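Local coordinates for ribonucleoside triphosphate reductase (Lactobacillus leichmannii, PDB 1L1L), which catalyses the adenosylcobalamin (B12)-dependent reduction of ribonucleoside triphosphates to 2'-deoxyribonucleoside triphosphates, as an allosterically regulated monomeric class II ribonucleotide reductase, at residues L26-Y31 / D581-A586; Q127-S132 / S137-Q142. All blocks are in the same frame, centred on the assembly; numbering follows the deposited sequence.

Interaction 1. Residues L26-Y31 / D581-A586; sequences LGWVTY and DPLLPA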
ATOM      1  N   LEU A  26      -6.694 -20.334   3.656  1.00 29.51           N
ATOM      2  CA  LEU A  26      -7.074 -19.227   4.548  1.00 29.50           C
ATOM      3  C   LEU A  26      -7.933 -18.215   3.791  1.00 28.25           C
ATOM      4  O   LEU A  26      -8.394 -17.226   4.360  1.00 27.01           O
ATOM      5  CB  LEU A  26      -5.826 -18.480   5.065  1.00 30.44           C
ATOM      6  CG  LEU A  26      -4.545 -19.217   5.461  1.00 32.03           C
ATOM      7  CD1 LEU A  26      -3.467 -18.212   5.865  1.00 31.74           C
ATOM      8  CD2 LEU A  26      -4.828 -20.142   6.604  1.00 32.21           C
ATOM      9  N   GLY A  27      -8.142 -18.477   2.503  1.00 26.89           N
ATOM     10  CA  GLY A  27      -8.898 -17.569   1.655  1.00 25.41           C
ATOM     11  C   GLY A  27     -10.262 -17.044   2.059  1.00 24.75           C
ATOM     12  O   GLY A  27     -10.439 -15.842   2.252  1.00 23.55           O
ATOM     13  N   TRP A  28     -11.246 -17.929   2.170  1.00 24.13           N
ATOM     14  CA  TRP A  28     -12.588 -17.484   2.514  1.00 24.36           C
ATOM     15  C   TRP A  28     -12.650 -16.737   3.826  1.00 23.47           C
ATOM     16  O   TRP A  28     -13.331 -15.717   3.940  1.00 22.84           O
ATOM     17  CB  TRP A  28     -13.545 -18.663   2.583  1.00 24.38           C
ATOM     18  CG  TRP A  28     -14.931 -18.229   2.787  1.00 25.65           C
ATOM     19  CD1 TRP A  28     -15.787 -17.748   1.840  1.00 25.69           C
ATOM     20  CD2 TRP A  28     -15.637 -18.191   4.027  1.00 26.32           C
ATOM     21  NE1 TRP A  28     -16.984 -17.412   2.416  1.00 26.38           N
ATOM     22  CE2 TRP A  28     -16.921 -17.679   3.759  1.00 26.35           C
ATOM     23  CE3 TRP A  28     -15.309 -18.543   5.343  1.00 26.13           C
ATOM     24  CZ2 TRP A  28     -17.880 -17.507   4.756  1.00 26.87           C
ATOM     25  CZ3 TRP A  28     -16.258 -18.373   6.332  1.00 26.55           C
ATOM     26  CH2 TRP A  28     -17.533 -17.858   6.033  1.00 26.06           C
ATOM     27  N   VAL A  29     -11.963 -17.260   4.829  1.00 24.59           N
ATOM     28  CA  VAL A  29     -11.960 -16.618   6.128  1.00 25.16           C
ATOM     29  C   VAL A  29     -11.428 -15.188   6.001  1.00 24.98           C
ATOM     30  O   VAL A  29     -12.022 -14.241   6.529  1.00 25.21           O
ATOM     31  CB  VAL A  29     -11.083 -17.411   7.117  1.00 27.20           C
ATOM     32  CG1 VAL A  29     -11.001 -16.676   8.429  1.00 27.18           C
ATOM     33  CG2 VAL A  29     -11.657 -18.805   7.315  1.00 28.06           C
ATOM     34  N   THR A  30     -10.308 -15.045   5.300  1.00 25.37           N
ATOM     35  CA  THR A  30      -9.689 -13.740   5.097  1.00 25.46           C
ATOM     36  C   THR A  30     -10.659 -12.796   4.406  1.00 25.44           C
ATOM     37  O   THR A  30     -10.770 -11.631   4.767  1.00 24.14           O
ATOM     38  CB  THR A  30      -8.405 -13.851   4.246  1.00 26.55           C
ATOM     39  OG1 THR A  30      -7.428 -14.611   4.965  1.00 26.87           O
ATOM     40  CG2 THR A  30      -7.836 -12.459   3.946  1.00 25.78           C
ATOM     41  N   TYR A  31     -11.382 -13.307   3.415  1.00 25.80           N
ATOM     42  CA  TYR A  31     -12.340 -12.475   2.714  1.00 25.27           C
ATOM     43  C   TYR A  31     -13.440 -11.964   3.647  1.00 25.75           C
ATOM     44  O   TYR A  31     -13.757 -10.774   3.653  1.00 24.98           O
ATOM     45  CB  TYR A  31     -12.976 -13.255   1.551  1.00 25.95           C
ATOM     46  CG  TYR A  31     -14.330 -12.710   1.180  1.00 25.40           C
ATOM     47  CD1 TYR A  31     -14.471 -11.419   0.656  1.00 25.63           C
ATOM     48  CD2 TYR A  31     -15.492 -13.452   1.426  1.00 26.32           C
ATOM     49  CE1 TYR A  31     -15.743 -10.879   0.390  1.00 25.43           C
ATOM     50  CE2 TYR A  31     -16.757 -12.918   1.169  1.00 25.09           C
ATOM     51  CZ  TYR A  31     -16.875 -11.642   0.653  1.00 25.63           C
ATOM     52  OH  TYR A  31     -18.131 -11.129   0.411  1.00 24.62           O
ATOM     53  N   ASP A 581     -15.395 -13.186  17.764  1.00 32.71           N
ATOM     54  CA  ASP A 581     -15.609 -13.280  16.330  1.00 30.57           C
ATOM     55  C   ASP A 581     -16.635 -14.336  15.920  1.00 29.94           C
ATOM     56  O   ASP A 581     -16.540 -15.500  16.307  1.00 28.10           O
ATOM     57  CB  ASP A 581     -14.286 -13.536  15.614  1.00 30.51           C
ATOM     58  CG  ASP A 581     -14.378 -13.283  14.130  1.00 32.46           C
ATOM     59  OD1 ASP A 581     -13.510 -12.554  13.596  1.00 33.01           O
ATOM     60  OD2 ASP A 581     -15.318 -13.816  13.496  1.00 31.20           O
ATOM     61  N   PRO A 582     -17.633 -13.931  15.123  1.00 30.78           N
ATOM     62  CA  PRO A 582     -18.707 -14.804  14.627  1.00 31.35           C
ATOM     63  C   PRO A 582     -18.223 -16.067  13.911  1.00 30.86           C
ATOM     64  O   PRO A 582     -18.902 -17.099  13.926  1.00 32.56           O
ATOM     65  CB  PRO A 582     -19.486 -13.887  13.687  1.00 31.28           C
ATOM     66  CG  PRO A 582     -19.344 -12.555  14.336  1.00 32.31           C
ATOM     67  CD  PRO A 582     -17.874 -12.532  14.722  1.00 30.92           C
ATOM     68  N   LEU A 583     -17.053 -15.988  13.286  1.00 28.87           N
ATOM     69  CA  LEU A 583     -16.490 -17.118  12.561  1.00 28.98           C
ATOM     70  C   LEU A 583     -15.967 -18.284  13.407  1.00 29.00           C
ATOM     71  O   LEU A 583     -15.894 -19.410  12.925  1.00 29.31           O
ATOM     72  CB  LEU A 583     -15.352 -16.635  11.652  1.00 28.03           C
ATOM     73  CG  LEU A 583     -15.729 -15.658  10.540  1.00 28.47           C
ATOM     74  CD1 LEU A 583     -14.470 -15.219   9.793  1.00 26.89           C
ATOM     75  CD2 LEU A 583     -16.729 -16.335   9.585  1.00 28.12           C
ATOM     76  N   LEU A 584     -15.600 -18.030  14.659  1.00 28.78           N
ATOM     77  CA  LEU A 584     -15.039 -19.091  15.486  1.00 27.94           C
ATOM     78  C   LEU A 584     -15.902 -20.324  15.688  1.00 28.03           C
ATOM     79  O   LEU A 584     -15.406 -21.445  15.594  1.00 28.33           O
ATOM     80  CB  LEU A 584     -14.605 -18.550  16.848  1.00 27.39           C
ATOM     81  CG  LEU A 584     -13.336 -17.692  16.845  1.00 27.88           C
ATOM     82  CD1 LEU A 584     -13.002 -17.275  18.293  1.00 27.55           C
ATOM     83  CD2 LEU A 584     -12.180 -18.482  16.246  1.00 25.70           C
ATOM     84  N   PRO A 585     -17.201 -20.143  15.978  1.00 28.22           N
ATOM     85  CA  PRO A 585     -17.991 -21.361  16.164  1.00 27.57           C
ATOM     86  C   PRO A 585     -18.006 -22.221  14.913  1.00 26.17           C
ATOM     87  O   PRO A 585     -17.964 -23.440  15.005  1.00 25.25           O
ATOM     88  CB  PRO A 585     -19.375 -20.838  16.578  1.00 28.35           C
ATOM     89  CG  PRO A 585     -19.388 -19.409  16.153  1.00 30.18           C
ATOM     90  CD  PRO A 585     -17.973 -18.936  16.310  1.00 28.70           C
ATOM     91  N   ALA A 586     -18.044 -21.587  13.745  1.00 25.84           N
ATOM     92  CA  ALA A 586     -18.042 -22.330  12.495  1.00 25.37           C
ATOM     93  C   ALA A 586     -16.708 -23.043  12.280  1.00 25.59           C
ATOM     94  O   ALA A 586     -16.679 -24.197  11.832  1.00 24.70           O
ATOM     95  CB  ALA A 586     -18.341 -21.392  11.322  1.00 26.67           C
TER

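Interaction 2. Residues Q127-S132 / S137-Q142; sequences QKYGDS and SYLGKQ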
ATOM      1  N   GLN A 127       4.514  24.347  -1.751  1.00 37.30           N
ATOM      2  CA  GLN A 127       3.804  24.244  -3.022  1.00 37.36           C
ATOM      3  C   GLN A 127       2.460  24.947  -2.925  1.00 38.19           C
ATOM      4  O   GLN A 127       1.974  25.229  -1.830  1.00 37.86           O
ATOM      5  CB  GLN A 127       3.533  22.771  -3.377  1.00 37.37           C
ATOM      6  CG  GLN A 127       4.748  21.923  -3.633  1.00 36.77           C
ATOM      7  CD  GLN A 127       4.385  20.470  -3.898  1.00 36.93           C
ATOM      8  OE1 GLN A 127       3.570  20.172  -4.773  1.00 35.54           O
ATOM      9  NE2 GLN A 127       4.992  19.561  -3.144  1.00 37.06           N
ATOM     10  N   LYS A 128       1.856  25.207  -4.077  1.00 38.81           N
ATOM     11  CA  LYS A 128       0.543  25.838  -4.118  1.00 40.35           C
ATOM     12  C   LYS A 128      -0.504  24.733  -3.983  1.00 40.65           C
ATOM     13  O   LYS A 128      -0.291  23.611  -4.451  1.00 40.84           O
ATOM     14  CB  LYS A 128       0.338  26.559  -5.453  1.00 41.21           C
ATOM     15  CG  LYS A 128       0.316  25.626  -6.644  1.00 42.37           C
ATOM     16  CD  LYS A 128       0.092  26.366  -7.949  1.00 43.70           C
ATOM     17  CE  LYS A 128       0.002  25.388  -9.121  1.00 43.85           C
ATOM     18  NZ  LYS A 128      -0.204  26.075 -10.432  1.00 43.97           N
ATOM     19  N   TYR A 129      -1.626  25.042  -3.341  1.00 40.29           N
ATOM     20  CA  TYR A 129      -2.693  24.063  -3.175  1.00 40.30           C
ATOM     21  C   TYR A 129      -3.423  23.884  -4.499  1.00 41.28           C
ATOM     22  O   TYR A 129      -3.999  22.821  -4.772  1.00 41.03           O
ATOM     23  CB  TYR A 129      -3.693  24.521  -2.112  1.00 38.17           C
ATOM     24  CG  TYR A 129      -3.268  24.232  -0.695  1.00 36.72           C
ATOM     25  CD1 TYR A 129      -2.231  24.942  -0.085  1.00 34.75           C
ATOM     26  CD2 TYR A 129      -3.899  23.228   0.039  1.00 35.45           C
ATOM     27  CE1 TYR A 129      -1.835  24.649   1.221  1.00 33.81           C
ATOM     28  CE2 TYR A 129      -3.516  22.932   1.336  1.00 34.47           C
ATOM     29  CZ  TYR A 129      -2.483  23.641   1.923  1.00 33.23           C
ATOM     30  OH  TYR A 129      -2.096  23.301   3.194  1.00 32.51           O
ATOM     31  N   GLY A 130      -3.397  24.932  -5.320  1.00 42.07           N
ATOM     32  CA  GLY A 130      -4.071  24.883  -6.601  1.00 42.91           C
ATOM     33  C   GLY A 130      -5.562  24.760  -6.375  1.00 44.05           C
ATOM     34  O   GLY A 130      -6.022  24.847  -5.235  1.00 43.59           O
ATOM     35  N   ASP A 131      -6.321  24.563  -7.448  1.00 45.17           N
ATOM     36  CA  ASP A 131      -7.768  24.427  -7.329  1.00 46.26           C
ATOM     37  C   ASP A 131      -8.107  23.004  -6.907  1.00 46.24           C
ATOM     38  O   ASP A 131      -8.363  22.136  -7.741  1.00 46.72           O
ATOM     39  CB  ASP A 131      -8.451  24.759  -8.660  1.00 47.81           C
ATOM     40  CG  ASP A 131      -9.970  24.762  -8.554  1.00 49.34           C
ATOM     41  OD1 ASP A 131     -10.497  25.358  -7.589  1.00 49.94           O
ATOM     42  OD2 ASP A 131     -10.638  24.181  -9.439  1.00 50.99           O
ATOM     43  N   SER A 132      -8.104  22.780  -5.598  1.00 45.38           N
ATOM     44  CA  SER A 132      -8.390  21.468  -5.043  1.00 44.47           C
ATOM     45  C   SER A 132      -9.543  21.574  -4.058  1.00 44.76           C
ATOM     46  O   SER A 132      -9.958  22.675  -3.692  1.00 44.15           O
ATOM     47  CB  SER A 132      -7.148  20.930  -4.325  1.00 43.95           C
ATOM     48  OG  SER A 132      -6.006  20.964  -5.169  1.00 42.19           O
ATOM     49  N   SER A 137      -8.339  29.098   3.733  1.00 45.93           N
ATOM     50  CA  SER A 137      -9.024  30.366   3.496  1.00 46.89           C
ATOM     51  C   SER A 137      -8.068  31.543   3.323  1.00 47.37           C
ATOM     52  O   SER A 137      -8.342  32.468   2.564  1.00 47.55           O
ATOM     53  CB  SER A 137      -9.972  30.668   4.656  1.00 46.33           C
ATOM     54  OG  SER A 137      -9.244  30.845   5.860  1.00 46.47           O
ATOM     55  N   TYR A 138      -6.952  31.504   4.038  1.00 48.34           N
ATOM     56  CA  TYR A 138      -5.971  32.579   3.983  1.00 49.14           C
ATOM     57  C   TYR A 138      -5.041  32.472   2.784  1.00 49.91           C
ATOM     58  O   TYR A 138      -4.161  33.311   2.599  1.00 49.79           O
ATOM     59  CB  TYR A 138      -5.148  32.575   5.269  1.00 49.29           C
ATOM     60  CG  TYR A 138      -4.535  31.229   5.568  1.00 49.87           C
ATOM     61  CD1 TYR A 138      -3.540  30.692   4.744  1.00 50.05           C
ATOM     62  CD2 TYR A 138      -4.967  30.473   6.654  1.00 49.94           C
ATOM     63  CE1 TYR A 138      -2.995  29.437   4.996  1.00 50.06           C
ATOM     64  CE2 TYR A 138      -4.429  29.218   6.913  1.00 49.95           C
ATOM     65  CZ  TYR A 138      -3.445  28.708   6.081  1.00 49.89           C
ATOM     66  OH  TYR A 138      -2.914  27.465   6.338  1.00 50.25           O
ATOM     67  N   LEU A 139      -5.236  31.443   1.968  1.00 50.79           N
ATOM     68  CA  LEU A 139      -4.383  31.239   0.802  1.00 51.46           C
ATOM     69  C   LEU A 139      -5.064  31.410  -0.537  1.00 51.85           C
ATOM     70  O   LEU A 139      -6.207  31.000  -0.725  1.00 52.84           O
ATOM     71  CB  LEU A 139      -3.758  29.843   0.834  1.00 51.26           C
ATOM     72  CG  LEU A 139      -2.580  29.604   1.771  1.00 51.21           C
ATOM     73  CD1 LEU A 139      -2.184  28.138   1.710  1.00 51.51           C
ATOM     74  CD2 LEU A 139      -1.414  30.489   1.373  1.00 51.75           C
ATOM     75  N   GLY A 140      -4.344  32.018  -1.472  1.00 52.40           N
ATOM     76  CA  GLY A 140      -4.871  32.181  -2.810  1.00 52.92           C
ATOM     77  C   GLY A 140      -4.659  30.822  -3.448  1.00 53.56           C
ATOM     78  O   GLY A 140      -3.988  29.968  -2.866  1.00 53.81           O
ATOM     79  N   LYS A 141      -5.210  30.603  -4.630  1.00 53.65           N
ATOM     80  CA  LYS A 141      -5.048  29.314  -5.276  1.00 53.95           C
ATOM     81  C   LYS A 141      -3.590  29.071  -5.664  1.00 54.17           C
ATOM     82  O   LYS A 141      -2.967  28.114  -5.206  1.00 54.30           O
ATOM     83  CB  LYS A 141      -5.941  29.236  -6.514  1.00 53.94           C
ATOM     84  CG  LYS A 141      -6.671  27.917  -6.660  1.00 53.72           C
ATOM     85  CD  LYS A 141      -8.118  28.021  -6.213  1.00 53.55           C
ATOM     86  CE  LYS A 141      -8.938  28.824  -7.213  1.00 54.12           C
ATOM     87  NZ  LYS A 141     -10.383  28.823  -6.859  1.00 53.84           N
ATOM     88  N   GLN A 142      -3.042  29.958  -6.490  1.00 54.35           N
ATOM     89  CA  GLN A 142      -1.667  29.828  -6.963  1.00 54.25           C
ATOM     90  C   GLN A 142      -0.591  30.220  -5.955  1.00 53.70           C
ATOM     91  O   GLN A 142       0.586  30.274  -6.302  1.00 53.59           O
ATOM     92  CB  GLN A 142      -1.477  30.655  -8.235  1.00 54.98           C
ATOM     93  CG  GLN A 142      -2.637  30.544  -9.203  1.00 55.98           C
ATOM     94  CD  GLN A 142      -3.100  29.115  -9.382  1.00 56.73           C
ATOM     95  OE1 GLN A 142      -2.349  28.256  -9.850  1.00 57.48           O
ATOM     96  NE2 GLN A 142      -4.343  28.849  -9.003  1.00 56.70           N
TER
HETATM   97  O   HOH W   1      -2.161  27.706  -1.956  1.00 39.48           O

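Interaction 1. Residues L26-Y31 / D581-A586
The indole of Trp-28 meets Leu-583 through the far rim of its six-membered ring: CZ3 and CH2 each lie 3.9 Å from CD2 of Leu-583, whose methyl approaches obliquely to the ring plane. Trp-23 packs against the same indole in a T-shaped stack, and Val-709 and Glu-710 at the start of helix 709-719 also touch it. With chi1 at -174°, the indole extends from the helix and its benzo end, not CB, reaches the leucine. The other branch of Leu-583 turns to Val-29: its CD1 lies 4.0 Å from CG1 of Val-29, and the two side chains run antiparallel as they pass. Leu-583 therefore straddles two successive residues of helix 27-32 with its forked end, and the contact is wholly apolar and buried, with no hydrogen bond crossing between 26-31 and 581-586. In fold terms, a short helix of the N-terminal ribonucleotide reductase alpha family region meets the beginning of the helix that comes next after strand 570-578, beyond a short turn; that strand belongs to a four-stranded antiparallel sheet. Phe-577 of the strand touches Val-29 and Leu-584, while Phe-713 of helix 709-719 packs on Leu-583 and Ala-586. Asp-581 caps the turn into helix 583-589: its OD2 accepts from N of Leu-583 at 2.8 Å, a nearly straight bond (167°) on the anti side of the carboxylate. On the other segment, O of Leu-26 takes both N and OG1 of Thr-30, the hydroxyl at 2.9 Å and from above the carbonyl plane.

Interaction 2. Residues Q127-S132 / S137-Q142
Lys-141 and Gly-130 join the two segments through backbone atoms: N of Gly-130 donates to O of Lys-141 at 3.2 Å, a bent bond (143°). Beside it, water 1 accepts from N of Tyr-129 and lies 3.0 Å from O of Gly-140, bridging the two peptides. Two lysines add contacts near the surface. Lys-128, extended beyond CG, runs alongside Gln-142 in the same direction, and its NZ donates to OE1 of Gln-142 at 3.1 Å, nearly along the C=O axis; the bend of Gln-142 at chi2 (-45°) folds its amide back to that ammonium. Lys-141 bends at chi2 and chi3, laying CG against C and O of Gly-130 before NZ reaches OD1 of Asp-131 in a loose salt bridge of 3.5 Å. Asp-131 is the centre of an inverse gamma turn, and its O is taken by Arg-461. OG of Ser-132 donates to O of Tyr-129 at 2.8 Å and is also hydrogen-bonded to N of Glu-458. On the buried side, CD1 of Leu-139 rests 3.5 Å from CE1 of Tyr-129, oblique to the ring. The phenol OH is satisfied by Ser-151 OG and Ser-147 OG, which secure the far end of the ring. Both segments belong to the connection from the weakly bonded strand 127-128 to its antiparallel partner 144-145, with Tyr-129 and Leu-139 touching Ala-145; helix 224-236 meets this connection through Ala-232 on Tyr-129 and Asp-236 on Leu-139, and helix 458-467 through Glu-458 on Lys-128 and Asp-131.

Interactions 1 and 2 lie on opposite sides of the chain's centre, their own centres 47 Å apart and their nearest atoms about 33 Å apart, so neither touches the other. Along the sequence the short connection of 127-142 is nested inside the much longer loop closed by 26-31 and 581-586. Interaction 1 thus joins a helix near the N-terminus to one about 550 residues later, whereas interaction 2 holds a local loop between two short strands. Strand 119-123, just before interaction 2, contains Cys-119, joined to Cys-419 by a disulfide; in class II reductases such a cysteine pair is probably the active-site pair oxidised during turnover.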